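Local coordinates for protein glutathione S-transferase (Cupriavidus metallidurans, PDB 4MK3) that probably acts as a glutathione transferase, conjugating glutathione to electrophilic substrates, and here holds glutathione sulfinic acid in its pocket, at residues 109-114 with 165-170; 158-163 with 184-189; 196-201 with 207-212. All blocks are in the same frame, centred on the assembly; numbering follows the deposited sequence. Where two conformers were deposited one is given.

Interaction 1: 109-114 with 165-170; sequences RLEVRC and ADKTWC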
ATOM      1  N   ARG A 109     -10.219  10.306  -9.805  1.00 22.98           N
ATOM      2  CA  ARG A 109      -9.672   9.040  -9.356  1.00 20.72           C
ATOM      3  C   ARG A 109      -8.444   9.277  -8.482  1.00 17.70           C
ATOM      4  O   ARG A 109      -8.301   8.672  -7.424  1.00 18.37           O
ATOM      5  CB  ARG A 109      -9.320   8.165 -10.565  1.00 22.58           C
ATOM      6  CG  ARG A 109      -8.931   6.739 -10.223  1.00 28.22           C
ATOM      7  CD  ARG A 109      -8.888   5.898 -11.500  1.00 34.06           C
ATOM      8  NE  ARG A 109      -8.924   4.464 -11.220  1.00 48.32           N
ATOM      9  CZ  ARG A 109     -10.018   3.704 -11.276  1.00 46.32           C
ATOM     10  NH1 ARG A 109     -11.198   4.219 -11.612  1.00 44.17           N
ATOM     11  NH2 ARG A 109      -9.928   2.410 -10.996  1.00 45.04           N
ATOM     12  N   LEU A 110      -7.558  10.174  -8.915  1.00 18.75           N
ATOM     13  CA  LEU A 110      -6.387  10.532  -8.111  1.00 18.00           C
ATOM     14  C   LEU A 110      -6.792  10.942  -6.693  1.00 15.46           C
ATOM     15  O   LEU A 110      -6.221  10.497  -5.710  1.00 16.17           O
ATOM     16  CB  LEU A 110      -5.647  11.706  -8.771  1.00 21.09           C
ATOM     17  CG  LEU A 110      -4.545  12.389  -7.954  1.00 24.33           C
ATOM     18  CD1 LEU A 110      -3.433  11.424  -7.647  1.00 28.20           C
ATOM     19  CD2 LEU A 110      -3.988  13.610  -8.676  1.00 26.15           C
ATOM     20  N   GLU A 111      -7.777  11.827  -6.621  0.54 17.18           N
ATOM     21  CA  GLU A 111      -8.245  12.350  -5.350  0.54 17.54           C
ATOM     22  C   GLU A 111      -8.732  11.225  -4.432  0.54 14.50           C
ATOM     23  O   GLU A 111      -8.356  11.144  -3.276  0.54 15.83           O
ATOM     24  CB  GLU A 111      -9.353  13.369  -5.606  0.54 20.99           C
ATOM     25  CG  GLU A 111      -9.913  14.041  -4.377  0.54 17.56           C
ATOM     26  CD  GLU A 111     -11.123  14.925  -4.714  0.54 27.57           C
ATOM     27  OE1 GLU A 111     -11.668  14.813  -5.840  0.54 27.18           O
ATOM     28  OE2 GLU A 111     -11.540  15.732  -3.857  0.54 24.36           O
ATOM     29  N   VAL A 112      -9.553  10.337  -4.969  1.00 14.08           N
ATOM     30  CA  VAL A 112     -10.071   9.207  -4.210  1.00 14.70           C
ATOM     31  C   VAL A 112      -8.974   8.239  -3.799  1.00 14.86           C
ATOM     32  O   VAL A 112      -8.970   7.761  -2.663  1.00 14.40           O
ATOM     33  CB  VAL A 112     -11.184   8.483  -5.017  1.00 14.54           C
ATOM     34  CG1 VAL A 112     -11.538   7.108  -4.440  1.00 14.10           C
ATOM     35  CG2 VAL A 112     -12.410   9.375  -5.079  1.00 14.59           C
ATOM     36  N   ARG A 113      -8.042   7.946  -4.699  1.00 13.57           N
ATOM     37  CA  ARG A 113      -6.996   7.004  -4.350  1.00 14.12           C
ATOM     38  C   ARG A 113      -6.001   7.592  -3.342  1.00 12.34           C
ATOM     39  O   ARG A 113      -5.452   6.851  -2.520  1.00 13.51           O
ATOM     40  CB  ARG A 113      -6.269   6.528  -5.605  1.00 15.19           C
ATOM     41  CG  ARG A 113      -7.102   5.762  -6.636  1.00 19.61           C
ATOM     42  CD  ARG A 113      -8.225   4.905  -6.099  1.00 28.33           C
ATOM     43  NE  ARG A 113      -7.835   3.693  -5.381  1.00 25.48           N
ATOM     44  CZ  ARG A 113      -7.552   2.519  -5.940  1.00 29.21           C
ATOM     45  NH1 ARG A 113      -7.524   2.391  -7.257  1.00 28.90           N
ATOM     46  NH2 ARG A 113      -7.282   1.476  -5.163  1.00 24.21           N
ATOM     47  N   CYS A 114      -5.787   8.896  -3.368  0.68 13.60           N
ATOM     48  CA  CYS A 114      -4.926   9.504  -2.368  0.68 15.70           C
ATOM     49  C   CYS A 114      -5.594   9.485  -0.986  0.68 12.34           C
ATOM     50  O   CYS A 114      -4.951   9.184   0.017  0.68 15.22           O
ATOM     51  CB  CYS A 114      -4.529  10.904  -2.809  0.68 12.86           C
ATOM     52  SG  CYS A 114      -3.399  11.703  -1.663  0.68 13.82           S
ATOM     53  N   ALA A 165     -12.819  19.131   5.345  1.00 16.85           N
ATOM     54  CA  ALA A 165     -13.285  20.485   5.555  1.00 17.58           C
ATOM     55  C   ALA A 165     -14.790  20.488   5.836  1.00 17.34           C
ATOM     56  O   ALA A 165     -15.245  19.738   6.701  1.00 19.29           O
ATOM     57  CB  ALA A 165     -12.893  21.367   4.388  1.00 21.90           C
ATOM     58  N   ASP A 166     -15.545  21.303   5.094  0.51 20.18           N
ATOM     59  CA  ASP A 166     -16.986  21.490   5.308  0.51 18.29           C
ATOM     60  C   ASP A 166     -17.846  20.619   4.371  0.51 18.97           C
ATOM     61  O   ASP A 166     -19.078  20.712   4.356  0.51 16.76           O
ATOM     62  CB  ASP A 166     -17.332  22.969   5.104  0.51 18.41           C
ATOM     63  CG  ASP A 166     -16.590  23.867   6.054  0.51 26.09           C
ATOM     64  OD1 ASP A 166     -16.391  23.441   7.214  0.51 31.53           O
ATOM     65  OD2 ASP A 166     -16.186  24.965   5.628  0.51 31.14           O
ATOM     66  N   LYS A 167     -17.190  19.774   3.589  1.00 16.89           N
ATOM     67  CA  LYS A 167     -17.867  18.980   2.570  1.00 15.91           C
ATOM     68  C   LYS A 167     -18.722  17.870   3.168  1.00 15.56           C
ATOM     69  O   LYS A 167     -18.495  17.414   4.277  1.00 17.10           O
ATOM     70  CB  LYS A 167     -16.834  18.365   1.611  1.00 15.15           C
ATOM     71  CG  LYS A 167     -16.140  19.355   0.709  1.00 16.89           C
ATOM     72  CD  LYS A 167     -15.038  18.680  -0.121  1.00 20.97           C
ATOM     73  CE  LYS A 167     -13.783  18.389   0.719  1.00 21.81           C
ATOM     74  NZ  LYS A 167     -12.657  17.815  -0.110  1.00 22.62           N
ATOM     75  N   THR A 168     -19.704  17.423   2.404  1.00 15.21           N
ATOM     76  CA  THR A 168     -20.574  16.301   2.771  1.00 14.94           C
ATOM     77  C   THR A 168     -19.834  14.991   2.843  1.00 16.33           C
ATOM     78  O   THR A 168     -19.946  14.252   3.836  1.00 16.42           O
ATOM     79  CB  THR A 168     -21.764  16.237   1.773  1.00 16.39           C
ATOM     80  OG1 THR A 168     -22.539  17.434   1.889  1.00 17.75           O
ATOM     81  CG2 THR A 168     -22.650  15.015   2.029  1.00 19.67           C
ATOM     82  N   TRP A 169     -19.066  14.708   1.797  1.00 14.76           N
ATOM     83  CA  TRP A 169     -18.206  13.544   1.726  1.00 14.35           C
ATOM     84  C   TRP A 169     -16.794  13.994   1.367  1.00 14.61           C
ATOM     85  O   TRP A 169     -16.554  15.143   1.028  1.00 14.66           O
ATOM     86  CB  TRP A 169     -18.722  12.548   0.678  1.00 15.53           C
ATOM     87  CG  TRP A 169     -20.058  11.916   0.976  1.00 12.76           C
ATOM     88  CD1 TRP A 169     -21.217  12.110   0.291  1.00 17.38           C
ATOM     89  CD2 TRP A 169     -20.352  10.958   2.000  1.00 14.85           C
ATOM     90  NE1 TRP A 169     -22.214  11.337   0.817  1.00 19.10           N
ATOM     91  CE2 TRP A 169     -21.708  10.614   1.862  1.00 15.36           C
ATOM     92  CE3 TRP A 169     -19.600  10.357   3.013  1.00 17.00           C
ATOM     93  CZ2 TRP A 169     -22.333   9.674   2.699  1.00 16.46           C
ATOM     94  CZ3 TRP A 169     -20.218   9.422   3.846  1.00 16.42           C
ATOM     95  CH2 TRP A 169     -21.574   9.101   3.681  1.00 16.89           C
ATOM     96  N   CYS A 170     -15.847  13.077   1.449  1.00 13.96           N
ATOM     97  CA  CYS A 170     -14.444  13.435   1.265  1.00 15.07           C
ATOM     98  C   CYS A 170     -14.165  14.211  -0.006  1.00 16.11           C
ATOM     99  O   CYS A 170     -13.354  15.148   0.018  1.00 16.76           O
ATOM    100  CB  CYS A 170     -13.561  12.195   1.292  1.00 15.45           C
ATOM    101  SG  CYS A 170     -13.321  11.489   2.937  1.00 17.90           S
TER
HETATM  102  O   HOH W   1     -10.611  15.863  -1.485  1.00 23.56           O
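Glu-111 reaches from helix 106-134 toward Lys-167 and Cys-170 in the loop that follows helix 143-164, and it does so through water rather than by direct touch. In the conformer described, one of two deposited, the glutamate chain is fully extended, with CG opposite the backbone N (chi1 -178°), and this carries the carboxylate outward from the helix. Even so, its OE2 stops 4.3 Å from Cys-170 O. A single water closes the gap: it donates to Glu-111 OE2 at 2.6 Å and to the carbonyl oxygen Cys-170 O at 3.2 Å. Since Glu-111 was deposited in two conformers, the bridge is certain only for this one.

Lys-167 illustrates the complementary principle, a charge used locally. Its otherwise extended chain kinks at chi3 (-76°), and NZ donates to Cys-170 O over 2.8 Å, from a position tilted out of the carbonyl plane. The same ammonium group also bonds to Gly-163 O in the last turn of helix 143-164, tying the helix end to the loop. Lys-167 NZ stays 4.4 Å from Glu-111 OE2, too far for a salt bridge, although the opposite charges probably still attract. Cys-170 O thus accepts from both the lysine and the water.

The backbone N of Cys-170 is held in turn by Asp-179 OD1, from the first turn of helix 177-192. On the glutamate side, a bound magnesium ion and a tetraethylene glycol molecule each lie about 4 Å from the Glu-111 side chain. The contact therefore joins one of the long helices to an interhelical loop, a partly buried, water-bridged seam within the all-helical C-terminal domain of the glutathione transferase fold.

Interaction 2: 158-163 with 184-189; sequences TAMSTG and CALAYL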
ATOM      1  N   THR A 158      -5.291  14.919  11.355  1.00 17.57           N
ATOM      2  CA  THR A 158      -5.377  16.341  11.058  1.00 16.93           C
ATOM      3  C   THR A 158      -5.567  16.539   9.555  1.00 17.60           C
ATOM      4  O   THR A 158      -6.364  17.376   9.135  1.00 17.94           O
ATOM      5  CB  THR A 158      -4.123  17.032  11.498  1.00 16.99           C
ATOM      6  OG1 THR A 158      -4.036  16.955  12.924  1.00 22.32           O
ATOM      7  CG2 THR A 158      -4.133  18.502  11.104  1.00 21.31           C
ATOM      8  N   ALA A 159      -4.841  15.788   8.746  1.00 16.66           N
ATOM      9  CA  ALA A 159      -4.984  15.912   7.297  1.00 16.93           C
ATOM     10  C   ALA A 159      -6.368  15.489   6.837  1.00 19.32           C
ATOM     11  O   ALA A 159      -6.940  16.091   5.924  1.00 17.72           O
ATOM     12  CB  ALA A 159      -3.908  15.102   6.567  1.00 17.08           C
ATOM     13  N   MET A 160      -6.919  14.442   7.437  1.00 15.37           N
ATOM     14  CA  MET A 160      -8.261  14.009   7.057  1.00 14.18           C
ATOM     15  C   MET A 160      -9.252  15.129   7.385  1.00 16.39           C
ATOM     16  O   MET A 160     -10.157  15.405   6.595  1.00 16.25           O
ATOM     17  CB  MET A 160      -8.676  12.753   7.801  1.00 16.38           C
ATOM     18  CG  MET A 160      -7.951  11.494   7.366  1.00 15.73           C
ATOM     19  SD  MET A 160      -8.394  10.128   8.462  1.00 16.51           S
ATOM     20  CE  MET A 160      -7.595   8.756   7.650  1.00 15.32           C
ATOM     21  N   SER A 161      -9.112  15.739   8.556  1.00 16.41           N
ATOM     22  CA  SER A 161     -10.033  16.794   8.936  1.00 15.07           C
ATOM     23  C   SER A 161      -9.856  18.013   8.001  1.00 18.85           C
ATOM     24  O   SER A 161     -10.843  18.605   7.548  1.00 17.40           O
ATOM     25  CB  SER A 161      -9.818  17.179  10.404  1.00 16.64           C
ATOM     26  OG  SER A 161     -10.643  18.268  10.801  1.00 17.89           O
ATOM     27  N   THR A 162      -8.616  18.371   7.696  1.00 18.26           N
ATOM     28  CA  THR A 162      -8.339  19.498   6.793  1.00 18.66           C
ATOM     29  C   THR A 162      -8.903  19.221   5.391  1.00 18.47           C
ATOM     30  O   THR A 162      -9.529  20.094   4.770  1.00 21.67           O
ATOM     31  CB  THR A 162      -6.839  19.768   6.749  1.00 20.11           C
ATOM     32  OG1 THR A 162      -6.432  20.223   8.048  1.00 27.48           O
ATOM     33  CG2 THR A 162      -6.509  20.880   5.725  1.00 25.19           C
ATOM     34  N   GLY A 163      -8.729  17.990   4.926  1.00 18.09           N
ATOM     35  CA  GLY A 163      -9.172  17.596   3.591  1.00 18.11           C
ATOM     36  C   GLY A 163     -10.673  17.529   3.446  1.00 18.25           C
ATOM     37  O   GLY A 163     -11.220  17.925   2.413  1.00 19.49           O
ATOM     38  N   CYS A 184     -13.431   3.253   7.775  1.00 13.02           N
ATOM     39  CA  CYS A 184     -12.801   2.059   8.330  1.00 13.71           C
ATOM     40  C   CYS A 184     -11.642   2.392   9.270  1.00 12.63           C
ATOM     41  O   CYS A 184     -11.464   1.738  10.323  1.00 14.21           O
ATOM     42  CB  CYS A 184     -12.334   1.125   7.216  1.00 12.85           C
ATOM     43  SG  CYS A 184     -13.724   0.256   6.386  1.00 14.67           S
ATOM     44  N   ALA A 185     -10.881   3.423   8.915  1.00 13.11           N
ATOM     45  CA  ALA A 185      -9.749   3.862   9.717  1.00 13.85           C
ATOM     46  C   ALA A 185     -10.234   4.450  11.041  1.00 14.73           C
ATOM     47  O   ALA A 185      -9.711   4.112  12.104  1.00 14.04           O
ATOM     48  CB  ALA A 185      -8.875   4.853   8.936  1.00 14.10           C
ATOM     49  N   LEU A 186     -11.210   5.345  10.985  1.00 14.02           N
ATOM     50  CA  LEU A 186     -11.679   5.983  12.201  1.00 15.08           C
ATOM     51  C   LEU A 186     -12.340   4.983  13.141  1.00 14.76           C
ATOM     52  O   LEU A 186     -12.105   4.999  14.342  1.00 14.92           O
ATOM     53  CB  LEU A 186     -12.637   7.116  11.866  1.00 13.37           C
ATOM     54  CG  LEU A 186     -12.072   8.296  11.086  1.00 15.47           C
ATOM     55  CD1 LEU A 186     -13.185   9.283  10.778  1.00 16.44           C
ATOM     56  CD2 LEU A 186     -10.934   8.943  11.882  1.00 17.51           C
ATOM     57  N   ALA A 187     -13.127   4.059  12.575  1.00 14.82           N
ATOM     58  CA  ALA A 187     -13.744   3.021  13.373  1.00 14.46           C
ATOM     59  C   ALA A 187     -12.702   2.087  13.998  1.00 13.61           C
ATOM     60  O   ALA A 187     -12.895   1.575  15.102  1.00 15.63           O
ATOM     61  CB  ALA A 187     -14.734   2.206  12.505  1.00 16.43           C
ATOM     62  N   TYR A 188     -11.605   1.855  13.278  1.00 14.45           N
ATOM     63  CA  TYR A 188     -10.532   1.038  13.834  1.00 16.17           C
ATOM     64  C   TYR A 188      -9.895   1.697  15.051  1.00 16.38           C
ATOM     65  O   TYR A 188      -9.616   1.032  16.047  1.00 17.40           O
ATOM     66  CB  TYR A 188      -9.466   0.714  12.794  1.00 14.32           C
ATOM     67  CG  TYR A 188      -8.434  -0.246  13.313  1.00 17.69           C
ATOM     68  CD1 TYR A 188      -8.730  -1.589  13.483  1.00 18.22           C
ATOM     69  CD2 TYR A 188      -7.148   0.175  13.606  1.00 18.23           C
ATOM     70  CE1 TYR A 188      -7.779  -2.478  13.962  1.00 20.01           C
ATOM     71  CE2 TYR A 188      -6.204  -0.703  14.065  1.00 21.50           C
ATOM     72  CZ  TYR A 188      -6.519  -2.026  14.227  1.00 19.03           C
ATOM     73  OH  TYR A 188      -5.575  -2.926  14.715  1.00 25.74           O
ATOM     74  N   LEU A 189      -9.673   3.012  14.976  1.00 14.54           N
ATOM     75  CA  LEU A 189      -9.174   3.737  16.136  1.00 16.02           C
ATOM     76  C   LEU A 189     -10.153   3.658  17.298  1.00 16.37           C
ATOM     77  O   LEU A 189      -9.735   3.429  18.426  1.00 17.54           O
ATOM     78  CB  LEU A 189      -8.885   5.187  15.763  1.00 15.24           C
ATOM     79  CG  LEU A 189      -7.719   5.451  14.800  1.00 14.80           C
ATOM     80  CD1 LEU A 189      -7.561   6.962  14.567  1.00 17.35           C
ATOM     81  CD2 LEU A 189      -6.397   4.858  15.270  1.00 17.50           C
TER
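Met-160 and Leu-186 mark the closest backbone approach of segments 158-163 and 184-189, with CA atoms 10.1 Å apart. Segment 158-163 lies near the C-terminal end of helix 143-164, and segment 184-189 lies within helix 177-192. At that spacing the backbones do not meet, and side chains make the contact between them.

One residue does most of this. Met-160 leaves its helix with chi2 and chi3 both near 180° (173° and 174°), a straight chain that uses its full length to reach the neighbouring helix. The terminal methyl CE comes to 4.3 Å from Ala-185 CB, while one bond earlier SD lies 4.4 Å from Leu-186 CD2. The methionine end is thus shared between two consecutive residues. All three residues are buried, and others complete their surroundings: Leu-118 and Leu-122 of helix 106-134 touch Met-160, and Phe-208 and Leu-157 touch Leu-186.

The far side of helix 143-164 behaves differently. There Thr-162 OG1 turns back to its own helix and donates to Thr-158 O at 3.0 Å, from above the carbonyl plane. That oxygen also takes the regular helical bond from Thr-162 N, so both donors of Thr-162 are spent within their own helix.

No hydrogen bond crosses this helix-to-helix contact, which lies within the all-helical C-terminal domain of the glutathione transferase fold. Its chemistry is that of a thin hydrocarbon and thioether layer at van der Waals distance, which implies that these helices are held here by burial and shape rather than by directional bonds.

Interaction 3: 196-201 with 207-212; sequences IAWRDR and AFQEKI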
ATOM      1  N   ILE A 196      -6.714   7.403  21.660  1.00 24.38           N
ATOM      2  CA  ILE A 196      -6.427   8.440  20.686  1.00 22.73           C
ATOM      3  C   ILE A 196      -7.714   9.222  20.456  1.00 24.22           C
ATOM      4  O   ILE A 196      -8.606   8.786  19.737  1.00 25.18           O
ATOM      5  CB  ILE A 196      -5.866   7.846  19.370  1.00 25.31           C
ATOM      6  CG1 ILE A 196      -4.541   7.131  19.661  1.00 25.02           C
ATOM      7  CG2 ILE A 196      -5.682   8.935  18.313  1.00 27.03           C
ATOM      8  CD1 ILE A 196      -3.901   6.422  18.465  1.00 24.52           C
ATOM      9  N   ALA A 197      -7.798  10.400  21.080  1.00 23.05           N
ATOM     10  CA  ALA A 197      -9.069  11.095  21.215  1.00 29.49           C
ATOM     11  C   ALA A 197      -9.430  11.957  20.007  1.00 26.62           C
ATOM     12  O   ALA A 197      -9.707  13.155  20.143  1.00 27.59           O
ATOM     13  CB  ALA A 197      -9.048  11.940  22.479  1.00 30.92           C
ATOM     14  N   TRP A 198      -9.470  11.347  18.826  1.00 20.57           N
ATOM     15  CA  TRP A 198      -9.739  12.098  17.613  1.00 18.44           C
ATOM     16  C   TRP A 198     -11.105  12.771  17.625  1.00 21.94           C
ATOM     17  O   TRP A 198     -11.290  13.796  16.992  1.00 21.14           O
ATOM     18  CB  TRP A 198      -9.582  11.212  16.379  1.00 19.68           C
ATOM     19  CG  TRP A 198     -10.571  10.081  16.251  1.00 18.03           C
ATOM     20  CD1 TRP A 198     -10.403   8.792  16.677  1.00 19.72           C
ATOM     21  CD2 TRP A 198     -11.858  10.131  15.638  1.00 19.16           C
ATOM     22  NE1 TRP A 198     -11.507   8.046  16.371  1.00 18.19           N
ATOM     23  CE2 TRP A 198     -12.413   8.837  15.719  1.00 17.44           C
ATOM     24  CE3 TRP A 198     -12.601  11.143  15.025  1.00 17.98           C
ATOM     25  CZ2 TRP A 198     -13.674   8.536  15.226  1.00 16.89           C
ATOM     26  CZ3 TRP A 198     -13.844  10.844  14.530  1.00 18.08           C
ATOM     27  CH2 TRP A 198     -14.374   9.547  14.622  1.00 17.98           C
ATOM     28  N   ARG A 199     -12.064  12.191  18.332  1.00 21.02           N
ATOM     29  CA  ARG A 199     -13.438  12.716  18.352  1.00 21.16           C
ATOM     30  C   ARG A 199     -13.546  14.059  19.062  1.00 26.04           C
ATOM     31  O   ARG A 199     -14.406  14.875  18.743  1.00 28.48           O
ATOM     32  CB  ARG A 199     -14.363  11.701  19.028  1.00 20.44           C
ATOM     33  CG  ARG A 199     -14.572  10.460  18.175  1.00 18.69           C
ATOM     34  CD  ARG A 199     -15.347   9.390  18.926  1.00 22.05           C
ATOM     35  NE  ARG A 199     -15.699   8.343  17.986  1.00 17.62           N
ATOM     36  CZ  ARG A 199     -16.768   8.389  17.194  1.00 19.67           C
ATOM     37  NH1 ARG A 199     -17.003   7.411  16.313  1.00 20.00           N
ATOM     38  NH2 ARG A 199     -17.619   9.406  17.296  1.00 23.54           N
ATOM     39  N   ASP A 200     -12.687  14.263  20.034  1.00 22.44           N
ATOM     40  CA  ASP A 200     -12.631  15.546  20.694  1.00 23.34           C
ATOM     41  C   ASP A 200     -12.018  16.595  19.761  1.00 31.05           C
ATOM     42  O   ASP A 200     -12.536  17.713  19.692  1.00 34.87           O
ATOM     43  CB  ASP A 200     -11.876  15.401  22.006  1.00 29.38           C
ATOM     44  CG  ASP A 200     -12.615  14.513  22.995  1.00 39.69           C
ATOM     45  OD1 ASP A 200     -13.856  14.629  23.076  1.00 47.31           O
ATOM     46  OD2 ASP A 200     -11.965  13.702  23.680  1.00 40.95           O
ATOM     47  N   ARG A 201     -10.984  16.205  19.002  1.00 22.80           N
ATOM     48  CA  ARG A 201     -10.148  17.105  18.191  1.00 22.86           C
ATOM     49  C   ARG A 201     -10.793  17.589  16.904  1.00 20.63           C
ATOM     50  O   ARG A 201     -10.500  18.694  16.459  1.00 22.99           O
ATOM     51  CB  ARG A 201      -8.848  16.408  17.745  1.00 25.05           C
ATOM     52  CG  ARG A 201      -7.969  15.853  18.845  1.00 30.14           C
ATOM     53  CD  ARG A 201      -6.830  15.048  18.210  1.00 27.90           C
ATOM     54  NE  ARG A 201      -6.125  14.213  19.177  1.00 30.20           N
ATOM     55  CZ  ARG A 201      -5.197  13.316  18.847  1.00 32.79           C
ATOM     56  NH1 ARG A 201      -4.847  13.148  17.577  1.00 30.41           N
ATOM     57  NH2 ARG A 201      -4.619  12.579  19.787  1.00 31.74           N
ATOM     58  N   ALA A 207     -18.892  14.125  12.709  1.00 18.63           N
ATOM     59  CA  ALA A 207     -20.135  14.193  11.955  1.00 19.39           C
ATOM     60  C   ALA A 207     -20.106  13.197  10.791  1.00 16.87           C
ATOM     61  O   ALA A 207     -21.094  12.519  10.503  1.00 20.16           O
ATOM     62  CB  ALA A 207     -20.361  15.622  11.461  1.00 20.96           C
ATOM     63  N   PHE A 208     -18.964  13.122  10.128  1.00 16.12           N
ATOM     64  CA  PHE A 208     -18.756  12.156   9.055  1.00 16.02           C
ATOM     65  C   PHE A 208     -18.981  10.746   9.548  1.00 16.49           C
ATOM     66  O   PHE A 208     -19.701   9.974   8.923  1.00 17.08           O
ATOM     67  CB  PHE A 208     -17.337  12.334   8.500  1.00 15.48           C
ATOM     68  CG  PHE A 208     -16.861  11.201   7.635  1.00 14.27           C
ATOM     69  CD1 PHE A 208     -16.223  10.106   8.191  1.00 15.08           C
ATOM     70  CD2 PHE A 208     -17.022  11.257   6.271  1.00 16.15           C
ATOM     71  CE1 PHE A 208     -15.769   9.082   7.406  1.00 14.45           C
ATOM     72  CE2 PHE A 208     -16.581  10.189   5.471  1.00 15.96           C
ATOM     73  CZ  PHE A 208     -15.967   9.121   6.048  1.00 14.53           C
ATOM     74  N   GLN A 209     -18.372  10.404  10.681  1.00 17.04           N
ATOM     75  CA  GLN A 209     -18.430   9.020  11.135  1.00 15.86           C
ATOM     76  C   GLN A 209     -19.832   8.642  11.594  1.00 16.69           C
ATOM     77  O   GLN A 209     -20.288   7.510  11.388  1.00 17.31           O
ATOM     78  CB  GLN A 209     -17.404   8.766  12.245  1.00 16.42           C
ATOM     79  CG  GLN A 209     -17.169   7.273  12.494  1.00 16.21           C
ATOM     80  CD  GLN A 209     -16.443   6.583  11.359  1.00 16.71           C
ATOM     81  OE1 GLN A 209     -15.918   7.217  10.456  1.00 16.22           O
ATOM     82  NE2 GLN A 209     -16.437   5.263  11.384  1.00 16.69           N
ATOM     83  N   GLU A 210     -20.526   9.586  12.209  0.56 18.32           N
ATOM     84  CA  GLU A 210     -21.893   9.348  12.661  0.56 18.80           C
ATOM     85  C   GLU A 210     -22.796   9.005  11.487  0.56 20.29           C
ATOM     86  O   GLU A 210     -23.688   8.159  11.595  0.56 22.37           O
ATOM     87  CB  GLU A 210     -22.419  10.571  13.408  0.56 23.19           C
ATOM     88  CG  GLU A 210     -21.821  10.726  14.798  0.56 27.82           C
ATOM     89  CD  GLU A 210     -22.509  11.801  15.620  0.56 33.14           C
ATOM     90  OE1 GLU A 210     -22.098  12.008  16.782  0.56 38.76           O
ATOM     91  OE2 GLU A 210     -23.460  12.426  15.104  0.56 36.91           O
ATOM     92  N   LYS A 211     -22.544   9.636  10.352  1.00 18.15           N
ATOM     93  CA  LYS A 211     -23.313   9.362   9.147  1.00 18.98           C
ATOM     94  C   LYS A 211     -22.920   8.027   8.514  1.00 18.08           C
ATOM     95  O   LYS A 211     -23.766   7.198   8.173  1.00 19.22           O
ATOM     96  CB  LYS A 211     -23.089  10.494   8.153  1.00 20.90           C
ATOM     97  CG  LYS A 211     -23.822  10.331   6.868  1.00 25.03           C
ATOM     98  CD  LYS A 211     -23.796  11.632   6.078  1.00 24.55           C
ATOM     99  CE  LYS A 211     -22.383  12.038   5.693  1.00 22.19           C
ATOM    100  NZ  LYS A 211     -22.458  13.094   4.644  1.00 25.53           N
ATOM    101  N   ILE A 212     -21.625   7.807   8.334  1.00 16.67           N
ATOM    102  CA  ILE A 212     -21.205   6.648   7.586  1.00 17.16           C
ATOM    103  C   ILE A 212     -21.567   5.368   8.338  1.00 18.04           C
ATOM    104  O   ILE A 212     -21.873   4.339   7.711  1.00 17.37           O
ATOM    105  CB  ILE A 212     -19.718   6.725   7.203  1.00 16.97           C
ATOM    106  CG1 ILE A 212     -19.465   5.882   5.937  1.00 16.29           C
ATOM    107  CG2 ILE A 212     -18.847   6.321   8.368  1.00 15.98           C
ATOM    108  CD1 ILE A 212     -18.066   6.039   5.419  1.00 14.61           C
TER
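Trp-198 N donates to Ile-196 O at 2.9 Å, closing an inverse gamma turn centred on Ala-197 just where the short helix 198-201 begins. Ala-197 takes the N-cap position, and the two residues that follow, Trp-198 and Arg-199, meet Gln-209 of helix 203-212 within the helical C-terminal domain of the glutathione transferase fold.

The tryptophan has its CG between the backbone N and the carbonyl carbon (chi1 65°), and its six-membered ring extends toward the neighbouring helix. The outer ring atom CH2 meets Gln-209 CB at 3.9 Å, with the methylene sitting at the ring edge and close to its plane. The indole and the glutamine amide stand nearly perpendicular, 83° apart. Arg-199 arrives as an extended chain, and its NH1 lies 3.8 Å from Gln-209 CG, which stands obliquely to the guanidinium plane. Gln-209 therefore offers its hydrocarbon part to both partners, while its bend at chi2 (69°) sends the amide elsewhere: NE2 donates to Gly-183 O of helix 177-192.

The polar ends of the other two side chains likewise find partners outside the two segments. Arg-199 NH1 forms a salt bridge with Asp-190 OD2, and Trp-198 NE1 makes a weak hydrogen bond to the other oxygen of that carboxylate, OD1. One aspartate of helix 177-192 thus receives both polar ends, and its charge is probably offset in part by the arginine. Leu-157 packs against the indole from helix 143-164.

Within the short helix, the two neighbours lie against each other: Arg-199 CG rests 3.4 Å above the plane of the indole, offset toward its rim, and Trp-198 CH2 sits 3.6 Å above the centre of the guanidinium plane.

Together the three contacts show how one helical domain varies its chemistry with burial. Interaction 2 is buried and purely apolar; interaction 3, also buried, mixes aromatic and aliphatic packing with polar ends that find partners on helix 177-192; interaction 1, partly buried, depends on water. Interactions 2 and 3 lie close, their centres about 8 Å apart, and meet directly where Leu-186 CD1 packs against Gln-209 OE1 at 3.4 Å. Interaction 1 reaches interaction 3 through its loop: Thr-168 O probably accepts a hydrogen bond from Lys-211 NZ, and the Trp-169 ring packs on Phe-208. Segments 158-163 and 165-170 are nearly continuous, so helix 143-164 runs from interaction 2 toward interaction 1.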